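Local coordinates for DNA replication protein DnaC (Aquifex aeolicus, PDB 3ECC) that binds ADP and magnesium and is a bacterial helicase loader, probably an AAA-type ATPase that acts at the start of DNA replication, at residues K15-Q19 against V178-S182; L41-P47 against T136-Y142; I79-K83 against W117-I122; L109-L114 against S160-E164; I126-Y130 against K169-M173. All blocks are in the same frame, centred on the assembly; numbering follows the deposited sequence.

Contact 1 of 5, residues K15-Q19 against V178-S182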
# COMPACT_ATOMS: atom_id res chain seq x y z
N LYS A 15 3.28 -14.16 14.31
CA LYS A 15 3.96 -15.45 14.41
C LYS A 15 5.46 -15.31 14.59
O LYS A 15 6.18 -16.32 14.63
CB LYS A 15 3.63 -16.34 13.21
CG LYS A 15 2.19 -16.85 13.21
CD LYS A 15 2.10 -18.33 12.83
CE LYS A 15 0.66 -18.85 12.88
NZ LYS A 15 -0.08 -18.39 14.10
N ASN A 16 5.93 -14.07 14.68
CA ASN A 16 7.33 -13.77 15.02
C ASN A 16 7.51 -12.32 15.47
O ASN A 16 6.54 -11.56 15.55
CB ASN A 16 8.28 -14.11 13.86
CG ASN A 16 8.10 -13.21 12.66
OD1 ASN A 16 7.04 -13.18 12.04
ND2 ASN A 16 9.15 -12.47 12.32
N VAL A 17 8.74 -11.95 15.78
CA VAL A 17 9.05 -10.60 16.23
C VAL A 17 8.62 -9.55 15.20
O VAL A 17 8.02 -8.53 15.56
CB VAL A 17 10.55 -10.45 16.59
CG1 VAL A 17 10.87 -9.02 16.96
CG2 VAL A 17 10.92 -11.38 17.75
N SER A 18 8.92 -9.81 13.92
CA SER A 18 8.56 -8.90 12.82
C SER A 18 7.07 -8.58 12.81
O SER A 18 6.68 -7.41 12.73
CB SER A 18 8.94 -9.49 11.46
OG SER A 18 10.29 -9.23 11.14
N GLN A 19 6.25 -9.62 12.89
CA GLN A 19 4.80 -9.48 12.82
C GLN A 19 4.24 -8.78 14.05
O GLN A 19 3.20 -8.13 13.98
CB GLN A 19 4.14 -10.85 12.64
CG GLN A 19 4.25 -11.41 11.24
CD GLN A 19 3.93 -12.89 11.17
OE1 GLN A 19 2.90 -13.35 11.67
NE2 GLN A 19 4.82 -13.66 10.53
N VAL A 178 9.22 -4.01 7.59
CA VAL A 178 9.60 -5.28 6.99
C VAL A 178 9.00 -6.44 7.75
O VAL A 178 9.02 -6.48 8.98
CB VAL A 178 11.10 -5.43 6.90
CG1 VAL A 178 11.44 -6.72 6.18
CG2 VAL A 178 11.69 -4.26 6.17
N ILE A 179 8.46 -7.40 7.00
CA ILE A 179 7.83 -8.58 7.59
C ILE A 179 8.54 -9.83 7.09
O ILE A 179 8.66 -10.05 5.89
CB ILE A 179 6.35 -8.63 7.23
CG1 ILE A 179 5.66 -7.36 7.72
CG2 ILE A 179 5.69 -9.85 7.83
CD1 ILE A 179 4.22 -7.33 7.41
N LYS A 180 9.01 -10.64 8.04
CA LYS A 180 9.93 -11.71 7.71
C LYS A 180 9.47 -13.09 8.17
O LYS A 180 10.27 -13.90 8.62
CB LYS A 180 11.32 -11.41 8.26
CG LYS A 180 11.99 -10.24 7.57
CD LYS A 180 13.50 -10.40 7.51
CE LYS A 180 14.16 -10.04 8.84
NZ LYS A 180 14.30 -8.56 9.01
N GLY A 181 8.18 -13.36 8.04
CA GLY A 181 7.66 -14.70 8.33
C GLY A 181 8.21 -15.75 7.38
O GLY A 181 8.62 -15.44 6.26
N SER A 182 8.22 -17.01 7.81
CA SER A 182 8.77 -18.07 6.98
C SER A 182 7.74 -19.17 6.73
O SER A 182 6.84 -19.40 7.54
CB SER A 182 10.03 -18.66 7.61
OG SER A 182 11.00 -18.98 6.62
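Ser18 and Gln19, at the start of helix 17-31, pack against the loop formed by Ile179, Lys180 and Gly181. No hydrogen bond spans the two segments, and the contact is made by van der Waals packing. Ser18 lies against the backbone of the loop. Its CB is 3.6 Å from Lys180 N, and its OG is 3.7 Å from Val178 O. The hydroxyl is anti to the carbonyl carbon of Ser18 (chi1 -84°), which turns it to the CB side of Lys180. Ser18 OG and Lys180 CB are 3.8 Å apart. The long chain of Lys180 then bends and leads away.

The apolar part is small. Gln19 CG meets Ile179 CG2 at 4.0 Å, and the two side chains cross at about a right angle. Further out, the Gln19 amide reaches the glycine. Its NE2 is 3.7 Å from Gly181 CA, where the backbone has no side chain to block the approach.

One hydrogen bond lies within 15-19. Lys15 N donates to Gln19 OE1 at 2.8 Å. The donor stands above the carbonyl plane, 68° out of it. This bond holds the OE1 side of the amide.

The contact borders the nucleotide pocket. Gln19 touches the bound ADP and also packs on Tyr12 and Pro14. Ile179 touches Val49 of the ADP site. Its backbone hydrogen-bonds to Val44, so the loop after edge strand 174-178 continues alongside strand 40-45 while helix 17-31 starts against it.

Contact 2 of 5, residues L41-P47 against T136-Y142. With BEF (beryllium trifluoride ion), chain D.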
# COMPACT_ATOMS: atom_id res chain seq x y z
N LEU A 41 1.64 3.52 5.49
CA LEU A 41 2.57 2.47 5.85
C LEU A 41 2.97 1.71 4.60
O LEU A 41 2.20 1.62 3.65
CB LEU A 41 1.95 1.50 6.86
CG LEU A 41 1.31 2.09 8.12
CD1 LEU A 41 0.41 1.07 8.80
CD2 LEU A 41 2.38 2.61 9.10
N THR A 42 4.18 1.16 4.62
CA THR A 42 4.68 0.35 3.54
C THR A 42 5.11 -1.02 4.06
O THR A 42 5.99 -1.13 4.91
CB THR A 42 5.86 1.04 2.84
OG1 THR A 42 5.48 2.36 2.44
CG2 THR A 42 6.30 0.24 1.61
N PHE A 43 4.46 -2.06 3.54
CA PHE A 43 4.74 -3.43 3.96
C PHE A 43 5.58 -4.13 2.91
O PHE A 43 5.17 -4.27 1.76
CB PHE A 43 3.44 -4.20 4.15
CG PHE A 43 2.54 -3.64 5.21
CD1 PHE A 43 2.70 -4.01 6.54
CD2 PHE A 43 1.53 -2.75 4.88
CE1 PHE A 43 1.87 -3.51 7.51
CE2 PHE A 43 0.69 -2.23 5.85
CZ PHE A 43 0.86 -2.61 7.17
N VAL A 44 6.76 -4.58 3.32
CA VAL A 44 7.69 -5.25 2.43
C VAL A 44 7.91 -6.67 2.93
O VAL A 44 7.77 -6.93 4.12
CB VAL A 44 9.03 -4.50 2.37
CG1 VAL A 44 9.86 -4.96 1.18
CG2 VAL A 44 8.79 -3.00 2.27
N GLY A 45 8.23 -7.58 2.02
CA GLY A 45 8.54 -8.96 2.41
C GLY A 45 8.19 -10.00 1.36
O GLY A 45 7.60 -9.70 0.32
N SER A 46 8.56 -11.24 1.64
CA SER A 46 8.25 -12.38 0.79
C SER A 46 6.76 -12.75 0.82
O SER A 46 6.02 -12.28 1.69
CB SER A 46 9.09 -13.58 1.22
OG SER A 46 10.41 -13.45 0.74
N PRO A 47 6.31 -13.58 -0.15
CA PRO A 47 4.95 -14.13 -0.25
C PRO A 47 4.50 -14.90 1.01
O PRO A 47 5.34 -15.48 1.70
CB PRO A 47 5.05 -15.11 -1.43
CG PRO A 47 6.14 -14.56 -2.29
CD PRO A 47 7.12 -13.89 -1.35
N THR A 136 -1.61 6.85 2.16
CA THR A 136 -1.67 5.70 1.27
C THR A 136 -0.83 4.55 1.79
O THR A 136 0.34 4.72 2.14
CB THR A 136 -1.27 6.08 -0.18
OG1 THR A 136 -0.78 4.93 -0.87
CG2 THR A 136 -0.20 7.15 -0.20
N ILE A 137 -1.43 3.37 1.83
CA ILE A 137 -0.76 2.17 2.32
C ILE A 137 -0.36 1.27 1.15
O ILE A 137 -1.12 1.09 0.21
CB ILE A 137 -1.63 1.40 3.32
CG1 ILE A 137 -2.00 2.31 4.50
CG2 ILE A 137 -0.91 0.14 3.80
CD1 ILE A 137 -3.12 1.77 5.38
N ILE A 138 0.84 0.72 1.23
CA ILE A 138 1.40 -0.06 0.13
C ILE A 138 1.90 -1.39 0.66
O ILE A 138 2.46 -1.47 1.74
CB ILE A 138 2.58 0.69 -0.54
CG1 ILE A 138 2.09 1.95 -1.26
CG2 ILE A 138 3.34 -0.23 -1.50
CD1 ILE A 138 3.17 2.97 -1.50
N THR A 139 1.65 -2.46 -0.09
CA THR A 139 2.34 -3.72 0.15
C THR A 139 3.12 -4.09 -1.10
O THR A 139 2.65 -3.91 -2.22
CB THR A 139 1.38 -4.88 0.53
OG1 THR A 139 0.70 -5.37 -0.64
CG2 THR A 139 0.36 -4.42 1.55
N THR A 140 4.33 -4.58 -0.90
CA THR A 140 5.22 -4.84 -2.01
C THR A 140 6.11 -6.05 -1.76
O THR A 140 6.36 -6.43 -0.61
CB THR A 140 6.10 -3.58 -2.34
OG1 THR A 140 6.87 -3.83 -3.51
CG2 THR A 140 7.02 -3.24 -1.17
N ASN A 141 6.58 -6.65 -2.84
CA ASN A 141 7.46 -7.80 -2.73
C ASN A 141 8.94 -7.43 -2.66
O ASN A 141 9.41 -6.58 -3.41
CB ASN A 141 7.21 -8.74 -3.89
CG ASN A 141 6.75 -10.08 -3.43
OD1 ASN A 141 7.48 -10.80 -2.75
ND2 ASN A 141 5.51 -10.42 -3.76
N TYR A 142 9.66 -8.08 -1.76
CA TYR A 142 11.12 -7.96 -1.71
C TYR A 142 11.77 -9.29 -2.06
O TYR A 142 11.52 -10.32 -1.41
CB TYR A 142 11.59 -7.47 -0.35
CG TYR A 142 13.08 -7.14 -0.30
CD1 TYR A 142 13.68 -6.40 -1.32
CD2 TYR A 142 13.86 -7.53 0.78
CE1 TYR A 142 15.05 -6.10 -1.28
CE2 TYR A 142 15.22 -7.22 0.84
CZ TYR A 142 15.81 -6.51 -0.20
OH TYR A 142 17.16 -6.20 -0.14
BE BEF D . 1.89 -11.43 -1.64
F1 BEF D . 3.41 -11.01 -0.87
F2 BEF D . 0.55 -10.27 -1.65
F3 BEF D . 1.59 -13.14 -1.95
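Phe43 and its neighbours pair with Ile137-Thr140 as adjacent parallel strands of the P-loop NTPase sheet. Strand 40-45 leads into the nucleotide-binding loop. The backbones interlock through Ile138 N to Leu41 O, Phe43 N to Ile138 O and Thr140 N to Phe43 O. The last two bonds are each 2.8 Å long. Beyond them the pairing weakens toward Gly45 and Tyr142.

The Phe43 side chain starts with CB 3.8 Å from Ile138 O. CG is anti to the carbonyl carbon (chi1 -62°), which turns one edge of the ring to the neighbouring strand. CD2 lies 3.5 Å from Ile138 O, with that oxygen near the ring plane. Phe43 CD2 also meets Thr139 CG2 at 3.9 Å. At CE2, Ile137 CG2 comes in at the ring edge, in its plane, at 3.5 Å. The ring also packs on Leu54 and Lys51 of helix 51-65 and on Ile179.

Thr139 turns its OG1 to Asp107, a residue seen to bind magnesium in a crystal of this protein, and to Asp108 N. On the other face of the sheet, Val44 CG1 meets Tyr142 CB. Past the strand end, Pro47 CA stands 3.5 Å from F1 of the beryllium trifluoride.

Contact 3 of 5, residues I79-K83 against W117-I122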
# COMPACT_ATOMS: atom_id res chain seq x y z
N ILE A 79 -4.87 -0.42 -12.15
CA ILE A 79 -4.26 0.11 -13.37
C ILE A 79 -5.02 -0.27 -14.64
O ILE A 79 -5.29 0.59 -15.47
CB ILE A 79 -2.77 -0.28 -13.45
CG1 ILE A 79 -1.96 0.64 -12.55
CG2 ILE A 79 -2.26 -0.22 -14.88
CD1 ILE A 79 -0.67 0.03 -12.10
N PHE A 80 -5.40 -1.55 -14.76
CA PHE A 80 -6.20 -2.02 -15.90
C PHE A 80 -7.57 -1.33 -15.98
O PHE A 80 -8.06 -1.04 -17.07
CB PHE A 80 -6.39 -3.55 -15.87
CG PHE A 80 -5.19 -4.33 -16.34
CD1 PHE A 80 -4.59 -4.05 -17.56
CD2 PHE A 80 -4.67 -5.36 -15.57
CE1 PHE A 80 -3.48 -4.78 -18.00
CE2 PHE A 80 -3.56 -6.09 -15.99
CZ PHE A 80 -2.97 -5.80 -17.21
N ARG A 81 -8.19 -1.10 -14.82
CA ARG A 81 -9.46 -0.39 -14.75
C ARG A 81 -9.30 1.01 -15.31
O ARG A 81 -9.99 1.38 -16.27
CB ARG A 81 -9.94 -0.28 -13.30
CG ARG A 81 -10.73 -1.45 -12.79
CD ARG A 81 -11.63 -0.99 -11.68
NE ARG A 81 -11.77 -1.98 -10.62
CZ ARG A 81 -12.49 -1.80 -9.52
NH1 ARG A 81 -13.15 -0.66 -9.33
NH2 ARG A 81 -12.57 -2.76 -8.60
N LEU A 82 -8.39 1.77 -14.72
CA LEU A 82 -8.16 3.15 -15.10
C LEU A 82 -7.75 3.29 -16.56
O LEU A 82 -8.33 4.10 -17.28
CB LEU A 82 -7.10 3.79 -14.21
CG LEU A 82 -7.55 4.12 -12.78
CD1 LEU A 82 -6.34 4.42 -11.91
CD2 LEU A 82 -8.55 5.27 -12.75
N LYS A 83 -6.75 2.52 -17.00
CA LYS A 83 -6.29 2.61 -18.39
C LYS A 83 -7.44 2.50 -19.38
O LYS A 83 -7.41 3.11 -20.45
CB LYS A 83 -5.21 1.58 -18.72
CG LYS A 83 -4.46 1.89 -19.99
CD LYS A 83 -4.26 0.65 -20.84
CE LYS A 83 -3.37 0.94 -22.06
NZ LYS A 83 -2.97 -0.31 -22.79
N TRP A 117 3.00 3.02 -19.81
CA TRP A 117 1.72 3.59 -19.39
C TRP A 117 1.29 3.14 -17.99
O TRP A 117 0.51 3.82 -17.33
CB TRP A 117 0.61 3.28 -20.41
CG TRP A 117 0.42 1.82 -20.67
CD1 TRP A 117 1.02 1.08 -21.66
CD2 TRP A 117 -0.40 0.91 -19.94
NE1 TRP A 117 0.61 -0.23 -21.59
CE2 TRP A 117 -0.26 -0.36 -20.54
CE3 TRP A 117 -1.25 1.04 -18.83
CZ2 TRP A 117 -0.93 -1.50 -20.07
CZ3 TRP A 117 -1.92 -0.08 -18.36
CH2 TRP A 117 -1.75 -1.34 -18.98
N GLN A 118 1.79 1.98 -17.55
CA GLN A 118 1.60 1.54 -16.18
C GLN A 118 2.50 2.32 -15.23
O GLN A 118 2.09 2.66 -14.12
CB GLN A 118 1.92 0.05 -16.05
CG GLN A 118 0.84 -0.87 -16.56
CD GLN A 118 1.17 -2.34 -16.32
OE1 GLN A 118 2.22 -2.83 -16.74
NE2 GLN A 118 0.26 -3.04 -15.65
N ARG A 119 3.72 2.60 -15.67
CA ARG A 119 4.65 3.42 -14.90
C ARG A 119 4.16 4.86 -14.84
O ARG A 119 4.49 5.59 -13.92
CB ARG A 119 6.05 3.37 -15.51
CG ARG A 119 6.60 1.97 -15.73
CD ARG A 119 7.31 1.44 -14.49
NE ARG A 119 8.21 0.34 -14.80
CZ ARG A 119 9.53 0.47 -14.95
NH1 ARG A 119 10.11 1.66 -14.80
NH2 ARG A 119 10.27 -0.60 -15.23
N GLU A 120 3.38 5.25 -15.85
CA GLU A 120 2.79 6.59 -15.93
C GLU A 120 1.74 6.82 -14.84
O GLU A 120 1.78 7.82 -14.13
CB GLU A 120 2.14 6.81 -17.30
CG GLU A 120 3.10 7.23 -18.43
CD GLU A 120 2.45 7.19 -19.82
OE1 GLU A 120 1.22 6.96 -19.90
OE2 GLU A 120 3.17 7.38 -20.83
N LEU A 121 0.82 5.87 -14.71
CA LEU A 121 -0.26 5.96 -13.73
C LEU A 121 0.23 5.84 -12.29
O LEU A 121 -0.21 6.60 -11.43
CB LEU A 121 -1.31 4.89 -14.00
CG LEU A 121 -2.37 5.23 -15.05
CD1 LEU A 121 -3.04 3.96 -15.54
CD2 LEU A 121 -3.39 6.19 -14.46
N ILE A 122 1.12 4.89 -12.03
CA ILE A 122 1.67 4.70 -10.69
C ILE A 122 2.36 5.97 -10.21
O ILE A 122 2.06 6.47 -9.12
CB ILE A 122 2.64 3.51 -10.65
CG1 ILE A 122 1.87 2.20 -10.84
CG2 ILE A 122 3.39 3.47 -9.34
CD1 ILE A 122 2.75 1.02 -11.24
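A knobs-into-holes contact joins helix 75-86 to helix 116-131: Ile79 is the knob, set among Trp117, Gln118, Leu121 and Ile122. The short helical segments cross nearly perpendicular, at 96°, with their axes 10.6 Å apart. The two branches of Ile79 divide the hole. CG2 meets Gln118 CG at 3.6 Å and also touches Trp117 CZ3 obliquely. CD1 reaches Ile122 CG1, likewise at 3.6 Å. Leu121 CD1 closes the remaining side against Ile79 CG2 and Leu82 CB.

Beside this apolar core, the Trp117 indole is held between two side chains. Its CG sits between the backbone N and the carbonyl carbon (chi1 56°), which swings the ring toward helix 75-86. Lys83 lies flat along one face. Its CD is 3.6 Å from the centroid of the six-membered ring, a CH-pi contact. On the opposite face Gln118 CG is offset toward the rim, and Phe80 CE1 meets Trp117 CH2 at the ring edge, in plane. With an alanine in place of Trp117, Lys83 would probably lose the ring it lies on and the Ile79 hole one wall.

Gln118 OE1 is taken by Ser115 N, which ties its amide back to the helix start. Lys83 NZ makes a cation-pi contact over the same face as CD, 3.8 Å from the centroid of the Trp117 six-membered ring and 26° off its normal.

Contact 4 of 5, residues L109-L114 against S160-E164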
# COMPACT_ATOMS: atom_id res chain seq x y z
N LEU A 109 2.22 -3.64 -5.18
CA LEU A 109 2.62 -2.50 -6.00
C LEU A 109 3.76 -2.85 -6.98
O LEU A 109 4.89 -3.16 -6.57
CB LEU A 109 2.98 -1.29 -5.13
CG LEU A 109 3.46 0.00 -5.82
CD1 LEU A 109 2.43 0.57 -6.79
CD2 LEU A 109 3.82 1.06 -4.79
N GLY A 110 3.42 -2.82 -8.27
CA GLY A 110 4.35 -3.09 -9.37
C GLY A 110 5.41 -4.12 -9.05
O GLY A 110 6.59 -3.91 -9.36
N SER A 111 5.00 -5.23 -8.46
CA SER A 111 5.96 -6.25 -7.99
C SER A 111 6.88 -6.75 -9.10
O SER A 111 8.07 -7.02 -8.85
CB SER A 111 5.23 -7.42 -7.31
OG SER A 111 4.96 -7.14 -5.93
N GLU A 112 6.34 -6.88 -10.31
CA GLU A 112 7.11 -7.29 -11.49
C GLU A 112 7.53 -6.10 -12.35
O GLU A 112 7.75 -5.00 -11.83
CB GLU A 112 6.32 -8.31 -12.32
CG GLU A 112 6.31 -9.72 -11.74
CD GLU A 112 7.69 -10.38 -11.74
OE1 GLU A 112 8.59 -9.92 -12.49
OE2 GLU A 112 7.88 -11.37 -10.99
N ARG A 113 7.62 -6.31 -13.67
CA ARG A 113 8.01 -5.27 -14.61
C ARG A 113 6.81 -4.71 -15.39
O ARG A 113 5.94 -5.46 -15.86
CB ARG A 113 9.09 -5.79 -15.56
CG ARG A 113 10.15 -6.65 -14.88
CD ARG A 113 11.38 -6.86 -15.76
NE ARG A 113 12.47 -7.50 -15.01
CZ ARG A 113 13.76 -7.42 -15.34
NH1 ARG A 113 14.14 -6.73 -16.41
NH2 ARG A 113 14.67 -8.04 -14.59
N LEU A 114 6.78 -3.38 -15.53
CA LEU A 114 5.60 -2.66 -16.01
C LEU A 114 5.88 -1.89 -17.29
O LEU A 114 7.00 -1.44 -17.52
CB LEU A 114 5.12 -1.68 -14.94
CG LEU A 114 4.88 -2.20 -13.53
CD1 LEU A 114 5.22 -1.13 -12.52
CD2 LEU A 114 3.44 -2.68 -13.36
N SER A 160 13.91 0.10 -9.30
CA SER A 160 14.23 -0.52 -10.58
C SER A 160 12.99 -0.68 -11.46
O SER A 160 13.07 -0.55 -12.68
CB SER A 160 14.90 -1.88 -10.37
OG SER A 160 14.02 -2.78 -9.71
N ARG A 161 11.85 -0.93 -10.82
CA ARG A 161 10.61 -1.18 -11.54
C ARG A 161 9.61 -0.02 -11.48
O ARG A 161 8.59 -0.05 -12.16
CB ARG A 161 9.95 -2.48 -11.07
CG ARG A 161 10.00 -2.71 -9.57
CD ARG A 161 9.78 -4.18 -9.22
NE ARG A 161 9.41 -4.37 -7.81
CZ ARG A 161 10.16 -5.01 -6.91
NH1 ARG A 161 11.31 -5.56 -7.27
NH2 ARG A 161 9.74 -5.11 -5.65
N LEU A 162 9.92 0.99 -10.68
CA LEU A 162 9.02 2.14 -10.49
C LEU A 162 9.69 3.46 -10.80
O LEU A 162 9.03 4.42 -11.19
CB LEU A 162 8.47 2.18 -9.06
CG LEU A 162 7.37 1.22 -8.62
CD1 LEU A 162 6.83 1.63 -7.26
CD2 LEU A 162 6.25 1.17 -9.65
N GLY A 163 11.01 3.51 -10.62
CA GLY A 163 11.77 4.75 -10.77
C GLY A 163 12.19 5.30 -9.42
O GLY A 163 11.55 5.03 -8.41
N GLU A 164 13.28 6.07 -9.42
CA GLU A 164 13.81 6.69 -8.20
C GLU A 164 12.86 7.73 -7.59
O GLU A 164 12.71 7.80 -6.38
CB GLU A 164 15.15 7.36 -8.49
CG GLU A 164 16.28 6.41 -8.86
CD GLU A 164 16.75 5.58 -7.67
OE1 GLU A 164 16.53 5.99 -6.51
OE2 GLU A 164 17.35 4.50 -7.91
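The loop 109-114 curls round Arg161 and presents three successive carbonyl groups to it, those of Gly110, Ser111 and Glu112. The loop has no regular structure. Gly110 has a positive phi (34°), and a side chain at its CA would point toward Leu162. Across the contact, the weakly bonded last turn of helix 153-162 ends near Leu162. Gly163 leaves the helical conformation with phi 107° and stands at the N-cap position of helix 164-173.

Arg161 carries most of the contact. Its CG lies between the backbone N and the carbonyl carbon (chi1 41°), and the chain is extended from there to NE. Along this shaft, CB is 3.4 Å from Glu112 O. Further on, CD is 3.2 Å from Gly110 O. Ser111 O sits over one face of the guanidinium, offset toward the rim. Ser111 O is 3.1 Å from Arg161 NE, but the angle is too poor for a hydrogen bond. The carbonyl dipoles probably still favour the positive charge.

This loop follows strand 104-107 and the aspartates seen binding magnesium, a position consistent with the Walker B region of a P-loop NTPase. Ser111 OG hydrogen-bonds to Asp108 OD2. The far end of Arg161 is held by a salt bridge from NH1 to Asp157 and a weak bond from NH2 to Asn141 O.

Leucines form the inner side. Leu162 splits its two methyls between loop partners. CD1 meets Leu109 CD2 at 3.9 Å, while CD2 meets Leu114 CD1 at 3.8 Å. Ile122 of helix 116-131 packs against all three leucines.

Contact 5 of 5, residues I126-Y130 against K169-M173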
# COMPACT_ATOMS: atom_id res chain seq x y z
N ILE A 126 0.81 8.44 -7.14
CA ILE A 126 1.67 8.62 -5.99
C ILE A 126 2.16 10.07 -5.81
O ILE A 126 2.24 10.58 -4.68
CB ILE A 126 2.85 7.63 -6.03
CG1 ILE A 126 2.34 6.24 -5.63
CG2 ILE A 126 3.97 8.08 -5.10
CD1 ILE A 126 3.13 5.11 -6.20
N THR A 127 2.48 10.74 -6.91
CA THR A 127 2.88 12.14 -6.85
C THR A 127 1.71 13.03 -6.38
O THR A 127 1.89 13.96 -5.59
CB THR A 127 3.43 12.61 -8.22
OG1 THR A 127 4.54 11.79 -8.57
CG2 THR A 127 3.89 14.04 -8.16
N TYR A 128 0.51 12.72 -6.86
CA TYR A 128 -0.68 13.44 -6.44
C TYR A 128 -0.92 13.29 -4.94
O TYR A 128 -1.14 14.28 -4.23
CB TYR A 128 -1.89 12.93 -7.21
CG TYR A 128 -3.14 13.73 -7.00
CD1 TYR A 128 -3.43 14.84 -7.81
CD2 TYR A 128 -4.04 13.39 -6.00
CE1 TYR A 128 -4.59 15.58 -7.62
CE2 TYR A 128 -5.20 14.12 -5.80
CZ TYR A 128 -5.47 15.22 -6.61
OH TYR A 128 -6.62 15.94 -6.40
N ARG A 129 -0.84 12.05 -4.46
CA ARG A 129 -1.09 11.74 -3.05
C ARG A 129 0.06 12.19 -2.16
O ARG A 129 -0.13 12.43 -0.98
CB ARG A 129 -1.38 10.25 -2.87
CG ARG A 129 -2.68 9.82 -3.53
CD ARG A 129 -2.99 8.34 -3.33
NE ARG A 129 -3.45 8.06 -1.97
CZ ARG A 129 -4.64 8.39 -1.50
NH1 ARG A 129 -5.51 9.03 -2.27
NH2 ARG A 129 -4.97 8.11 -0.24
N TYR A 130 1.25 12.30 -2.74
CA TYR A 130 2.41 12.95 -2.09
C TYR A 130 2.20 14.46 -1.95
O TYR A 130 2.43 15.03 -0.88
CB TYR A 130 3.70 12.67 -2.87
CG TYR A 130 4.94 13.34 -2.32
CD1 TYR A 130 5.59 12.84 -1.20
CD2 TYR A 130 5.48 14.47 -2.93
CE1 TYR A 130 6.73 13.44 -0.69
CE2 TYR A 130 6.63 15.08 -2.43
CZ TYR A 130 7.24 14.56 -1.31
OH TYR A 130 8.37 15.16 -0.81
N LYS A 169 9.52 9.36 -2.91
CA LYS A 169 8.32 9.96 -2.34
C LYS A 169 7.58 8.98 -1.43
O LYS A 169 7.03 9.38 -0.40
CB LYS A 169 7.39 10.48 -3.44
CG LYS A 169 7.97 11.64 -4.22
CD LYS A 169 6.98 12.20 -5.22
CE LYS A 169 7.53 13.45 -5.89
NZ LYS A 169 8.66 13.13 -6.80
N ILE A 170 7.60 7.70 -1.79
CA ILE A 170 7.04 6.64 -0.96
C ILE A 170 7.75 6.57 0.40
O ILE A 170 7.13 6.31 1.43
CB ILE A 170 7.13 5.27 -1.66
CG1 ILE A 170 6.16 5.21 -2.84
CG2 ILE A 170 6.88 4.12 -0.67
CD1 ILE A 170 6.36 3.99 -3.73
N TYR A 171 9.06 6.84 0.38
CA TYR A 171 9.86 6.80 1.59
C TYR A 171 9.63 8.01 2.51
O TYR A 171 9.74 7.89 3.72
CB TYR A 171 11.34 6.64 1.24
CG TYR A 171 12.24 6.40 2.43
CD1 TYR A 171 12.00 5.34 3.31
CD2 TYR A 171 13.33 7.23 2.69
CE1 TYR A 171 12.83 5.11 4.40
CE2 TYR A 171 14.15 7.02 3.78
CZ TYR A 171 13.90 5.96 4.64
OH TYR A 171 14.72 5.74 5.73
N GLU A 172 9.30 9.16 1.93
CA GLU A 172 8.99 10.33 2.76
C GLU A 172 7.65 10.19 3.46
O GLU A 172 7.54 10.45 4.65
CB GLU A 172 9.08 11.65 1.97
CG GLU A 172 8.35 12.84 2.65
CD GLU A 172 9.04 14.19 2.47
OE1 GLU A 172 8.34 15.20 2.23
OE2 GLU A 172 10.28 14.25 2.58
N MET A 173 6.62 9.78 2.72
CA MET A 173 5.25 9.76 3.26
C MET A 173 4.94 8.56 4.17
O MET A 173 4.13 8.66 5.08
CB MET A 173 4.22 9.86 2.13
CG MET A 173 4.04 11.30 1.58
SD MET A 173 2.79 12.36 2.41
CE MET A 173 1.32 12.05 1.41
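Tyr130 reaches from helix 116-131 into the side chains of Lys169, Glu172 and Met173. With chi1 at 177° the ring of Tyr130 swings away from its backbone N and across to helix 164-173. Lys169 lies over one ring face. Its CG is 3.8 Å from the ring centroid, almost on the normal, and makes a CH-pi contact. The lysine chain is extended as far as CE, so CD and CE follow the same face. CD is 3.6 Å from Tyr130 CD2. Only the last bond turns.

Glu172 comes in at the ring edge, with its CG in the ring plane. Its carboxylate is turned 43° from the ring, and OE1 is 3.0 Å from Tyr130 OH. Met173 approaches at a slant, with CG 3.5 Å from Tyr130 CD1.

The two helices run roughly in the same direction, 32° apart, and both rest on the central sheet of the P-loop fold. Arg129 packs on Thr136 and Ile170 on Ile138, both of strand 136-141. A serine in place of Tyr130 would probably leave the Lys169 chain without its flat support and open a gap beside Met173.

Nearer the sheet Ile126 CD1 meets Ile170 CD1 at 4.2 Å. Thr127 OG1 is bonded back to Ser123 O of its own helix. Arg129 turns its guanidinium away to Ser135 O and Ser101 O.

In the fold
Contact 2 is the core: two buried central strands held by backbone hydrogen bonds. Contact 1 lies beside it, at the nucleotide pocket and partly buried. It joins contact 2 where Ile179 N meets Val44 O. Contact 4 adjoins contact 2 on its other side, through Leu109 N and Thr139 O, and combines carbonyl groups around an arginine with leucine packing. Contacts 3 and 5 both use helix 116-131, at different turns. Both pair an aromatic ring with a lysine chain at the more exposed side and keep isoleucines inward. Contact 3 is largely buried, contact 5 less so. Leu109 and Leu162 of contact 4 also pack on Ile170 of contact 5.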